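Local coordinates for protein Baccell_00875 (Bacteroides cellulosilyticus DSM 14838, PDB 5NO8) that probably acts as a polysaccharide lyase that removes the L-rhamnose caps from glucuronic acid in complex arabinogalactan proteins, at residues 164-175 with 577-587. Residues are numbered along the deposited sequence; the frame is centred on the assembly and turned at random.
Sequences HTHIWKGGSAAY and AFNGFQPSYHL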
# COMPACT_ATOMS: atom_id res chain seq x y z
N HIS A 164 -5.08 4.32 10.00
CA HIS A 164 -4.14 4.11 8.89
C HIS A 164 -2.92 5.00 9.16
O HIS A 164 -3.03 6.23 9.20
CB HIS A 164 -4.79 4.50 7.57
CG HIS A 164 -5.96 3.63 7.21
ND1 HIS A 164 -5.88 2.26 7.20
CD2 HIS A 164 -7.21 3.95 6.80
CE1 HIS A 164 -7.04 1.76 6.81
NE2 HIS A 164 -7.87 2.77 6.57
N THR A 165 -1.77 4.37 9.35
CA THR A 165 -0.58 5.08 9.77
C THR A 165 0.33 5.36 8.57
O THR A 165 0.91 4.45 8.02
CB THR A 165 0.10 4.23 10.86
OG1 THR A 165 -0.87 3.99 11.90
CG2 THR A 165 1.23 4.95 11.45
N HIS A 166 0.40 6.61 8.16
CA HIS A 166 1.14 7.00 6.96
C HIS A 166 2.50 7.48 7.42
O HIS A 166 2.63 8.59 7.94
CB HIS A 166 0.37 8.07 6.23
CG HIS A 166 -0.97 7.57 5.76
ND1 HIS A 166 -1.08 6.50 4.90
CD2 HIS A 166 -2.23 7.92 6.12
CE1 HIS A 166 -2.37 6.24 4.71
NE2 HIS A 166 -3.09 7.09 5.42
N ILE A 167 3.49 6.62 7.20
CA ILE A 167 4.85 6.87 7.68
C ILE A 167 5.67 7.45 6.54
O ILE A 167 5.64 6.91 5.44
CB ILE A 167 5.51 5.56 8.13
CG1 ILE A 167 4.65 4.87 9.19
CG2 ILE A 167 6.92 5.84 8.69
CD1 ILE A 167 5.05 3.43 9.40
N TRP A 168 6.36 8.56 6.79
CA TRP A 168 7.32 9.10 5.84
C TRP A 168 8.69 9.15 6.45
O TRP A 168 8.93 9.93 7.41
CB TRP A 168 6.92 10.46 5.29
CG TRP A 168 7.90 10.97 4.28
CD1 TRP A 168 8.45 12.22 4.23
CD2 TRP A 168 8.50 10.23 3.20
NE1 TRP A 168 9.34 12.30 3.20
CE2 TRP A 168 9.37 11.11 2.53
CE3 TRP A 168 8.34 8.93 2.70
CZ2 TRP A 168 10.12 10.74 1.40
CZ3 TRP A 168 9.11 8.54 1.60
CH2 TRP A 168 9.98 9.47 0.96
N LYS A 169 9.59 8.35 5.87
CA LYS A 169 10.98 8.29 6.28
C LYS A 169 11.80 9.46 5.72
O LYS A 169 12.86 9.27 5.12
CB LYS A 169 11.60 6.92 5.89
CG LYS A 169 11.64 6.65 4.39
CD LYS A 169 12.23 5.28 4.06
CE LYS A 169 12.39 5.17 2.54
NZ LYS A 169 12.93 3.87 2.11
N GLY A 170 11.34 10.67 5.97
CA GLY A 170 11.90 11.86 5.32
C GLY A 170 13.04 12.54 6.04
O GLY A 170 13.20 13.76 5.90
N GLY A 171 13.83 11.79 6.79
CA GLY A 171 15.03 12.36 7.42
C GLY A 171 14.65 13.41 8.45
O GLY A 171 13.87 13.13 9.38
N SER A 172 15.17 14.63 8.28
CA SER A 172 14.86 15.75 9.18
C SER A 172 13.41 16.17 9.10
O SER A 172 12.92 16.80 10.03
CB SER A 172 15.74 16.97 8.92
OG SER A 172 17.12 16.62 8.90
N ALA A 173 12.75 15.84 7.98
CA ALA A 173 11.35 16.20 7.75
C ALA A 173 10.47 14.97 7.75
O ALA A 173 9.41 14.94 7.11
CB ALA A 173 11.24 16.93 6.43
N ALA A 174 10.89 13.95 8.50
CA ALA A 174 10.09 12.76 8.66
C ALA A 174 8.80 13.08 9.44
O ALA A 174 8.73 14.02 10.20
CB ALA A 174 10.88 11.69 9.38
N TYR A 175 7.78 12.25 9.23
CA TYR A 175 6.53 12.39 9.92
C TYR A 175 5.73 11.09 9.91
O TYR A 175 6.03 10.16 9.18
CB TYR A 175 5.70 13.53 9.31
CG TYR A 175 5.25 13.33 7.88
CD1 TYR A 175 4.22 12.44 7.56
CD2 TYR A 175 5.85 14.03 6.85
CE1 TYR A 175 3.82 12.26 6.26
CE2 TYR A 175 5.44 13.87 5.56
CZ TYR A 175 4.42 12.99 5.27
OH TYR A 175 4.04 12.79 3.97
N ALA A 577 -8.64 7.41 3.00
CA ALA A 577 -7.86 7.32 4.24
C ALA A 577 -6.75 6.25 4.21
O ALA A 577 -5.76 6.35 4.95
CB ALA A 577 -8.79 7.09 5.43
N PHE A 578 -6.90 5.26 3.34
CA PHE A 578 -5.88 4.22 3.16
C PHE A 578 -4.58 4.72 2.53
O PHE A 578 -3.58 3.99 2.56
CB PHE A 578 -6.41 3.09 2.26
CG PHE A 578 -7.43 2.19 2.92
CD1 PHE A 578 -7.00 1.06 3.62
CD2 PHE A 578 -8.78 2.43 2.78
CE1 PHE A 578 -7.94 0.20 4.18
CE2 PHE A 578 -9.73 1.55 3.34
CZ PHE A 578 -9.30 0.46 4.06
N ASN A 579 -4.62 5.91 1.93
CA ASN A 579 -3.56 6.39 1.04
C ASN A 579 -2.84 7.59 1.62
O ASN A 579 -3.46 8.58 2.07
CB ASN A 579 -4.15 6.88 -0.28
CG ASN A 579 -4.68 5.77 -1.15
OD1 ASN A 579 -4.84 4.63 -0.73
ND2 ASN A 579 -5.00 6.12 -2.37
N GLY A 580 -1.51 7.56 1.52
CA GLY A 580 -0.71 8.68 1.95
C GLY A 580 -0.36 9.61 0.80
O GLY A 580 -0.75 9.37 -0.37
N PHE A 581 0.37 10.69 1.12
CA PHE A 581 0.84 11.66 0.12
C PHE A 581 2.36 11.79 0.15
O PHE A 581 2.90 12.81 -0.31
CB PHE A 581 0.14 13.02 0.27
CG PHE A 581 0.28 13.62 1.64
CD1 PHE A 581 1.39 14.38 1.97
CD2 PHE A 581 -0.71 13.41 2.60
CE1 PHE A 581 1.52 14.93 3.25
CE2 PHE A 581 -0.57 13.95 3.87
CZ PHE A 581 0.54 14.68 4.19
N GLN A 582 3.04 10.76 0.66
CA GLN A 582 4.50 10.81 0.79
C GLN A 582 5.15 11.00 -0.60
O GLN A 582 4.65 10.46 -1.61
CB GLN A 582 5.06 9.54 1.38
CG GLN A 582 4.56 9.17 2.77
CD GLN A 582 3.36 8.27 2.75
OE1 GLN A 582 2.48 8.42 1.87
NE2 GLN A 582 3.31 7.32 3.68
N PRO A 583 6.27 11.71 -0.66
CA PRO A 583 6.89 11.98 -2.00
C PRO A 583 7.79 10.84 -2.49
O PRO A 583 9.02 10.99 -2.60
CB PRO A 583 7.67 13.27 -1.75
CG PRO A 583 8.09 13.14 -0.31
CD PRO A 583 6.91 12.53 0.39
N SER A 584 7.15 9.70 -2.74
CA SER A 584 7.78 8.48 -3.22
C SER A 584 6.79 7.79 -4.14
O SER A 584 5.62 7.68 -3.82
CB SER A 584 8.11 7.55 -2.06
OG SER A 584 8.58 6.29 -2.52
N TYR A 585 7.28 7.25 -5.25
CA TYR A 585 6.46 6.44 -6.13
C TYR A 585 5.94 5.17 -5.43
O TYR A 585 4.90 4.66 -5.79
CB TYR A 585 7.17 6.11 -7.44
CG TYR A 585 8.40 5.25 -7.30
CD1 TYR A 585 9.65 5.84 -7.09
CD2 TYR A 585 8.33 3.86 -7.31
CE1 TYR A 585 10.79 5.06 -6.92
CE2 TYR A 585 9.46 3.07 -7.19
CZ TYR A 585 10.69 3.69 -7.01
OH TYR A 585 11.81 2.91 -6.87
N HIS A 586 6.62 4.70 -4.40
CA HIS A 586 6.14 3.54 -3.66
C HIS A 586 4.88 3.82 -2.86
O HIS A 586 4.11 2.89 -2.57
CB HIS A 586 7.22 3.05 -2.68
CG HIS A 586 8.37 2.36 -3.34
ND1 HIS A 586 9.60 2.96 -3.50
CD2 HIS A 586 8.47 1.14 -3.88
CE1 HIS A 586 10.42 2.11 -4.11
NE2 HIS A 586 9.76 1.00 -4.35
N LEU A 587 4.71 5.08 -2.44
CA LEU A 587 3.73 5.47 -1.43
C LEU A 587 2.68 6.46 -1.87
O LEU A 587 1.62 6.51 -1.25
CB LEU A 587 4.43 6.10 -0.21
CG LEU A 587 5.57 5.33 0.41
CD1 LEU A 587 6.23 6.14 1.52
CD2 LEU A 587 5.09 3.99 0.91
O HOH W 1 1.15 5.33 3.71
O HOH W 2 1.48 11.05 3.71
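An imidazole N-H and a carboxamide N-H, one from each segment, cross to a backbone carbonyl of the other: H166 NE2 donates a hydrogen bond to A577 O at 2.8 Å, and Q582 NE2 donates one to I167 O at 2.9 Å. The first partner lies in the imidazole plane, although the N-H...O angle is only 148°; the second bond is straighter, 170°, and leaves the amide in its own plane, yet meets I167 O from above the carbonyl plane. With CG anti to the carbonyl carbon and the chain turned about CB-CG (chi2 92°), Q582 turns its amide back against strand 163-168. One water joins the two donors' side chains, 2.8 Å from H166 ND1 and accepting from Q582 NE2, so both ring nitrogens of H166 and both amide protons of Q582 have partners. A second water accepts from F581 N at 2.8 Å, bonds Y175 OH and sits over the centre of the F581 ring. Around this polar row, G580 CA packs on one face of H166 in a CH-pi contact, and the H164 and F578 rings meet obliquely. At the far end, P583 CD lies over the five-membered ring of W168, 3.8 Å from its centroid, while Q582 CB and L587 CD1 approach the six-membered ring. An alanine in place of W168 would probably open a gap beside P583 CD, L587 CD1 and Q582 CB, losing the indole face on which the proline packs. Strand 163-168 is one of the two outermost strands of its antiparallel sheet, paired with 175-180; the segment 577-587, which follows helix 562-576, lies across one face of the sheet at this outer strand, A577 reaching I179 and F581 reaching N177, with helix 245-254 touching Y175 and F581, and strand 326-335 flanking W168 and S584.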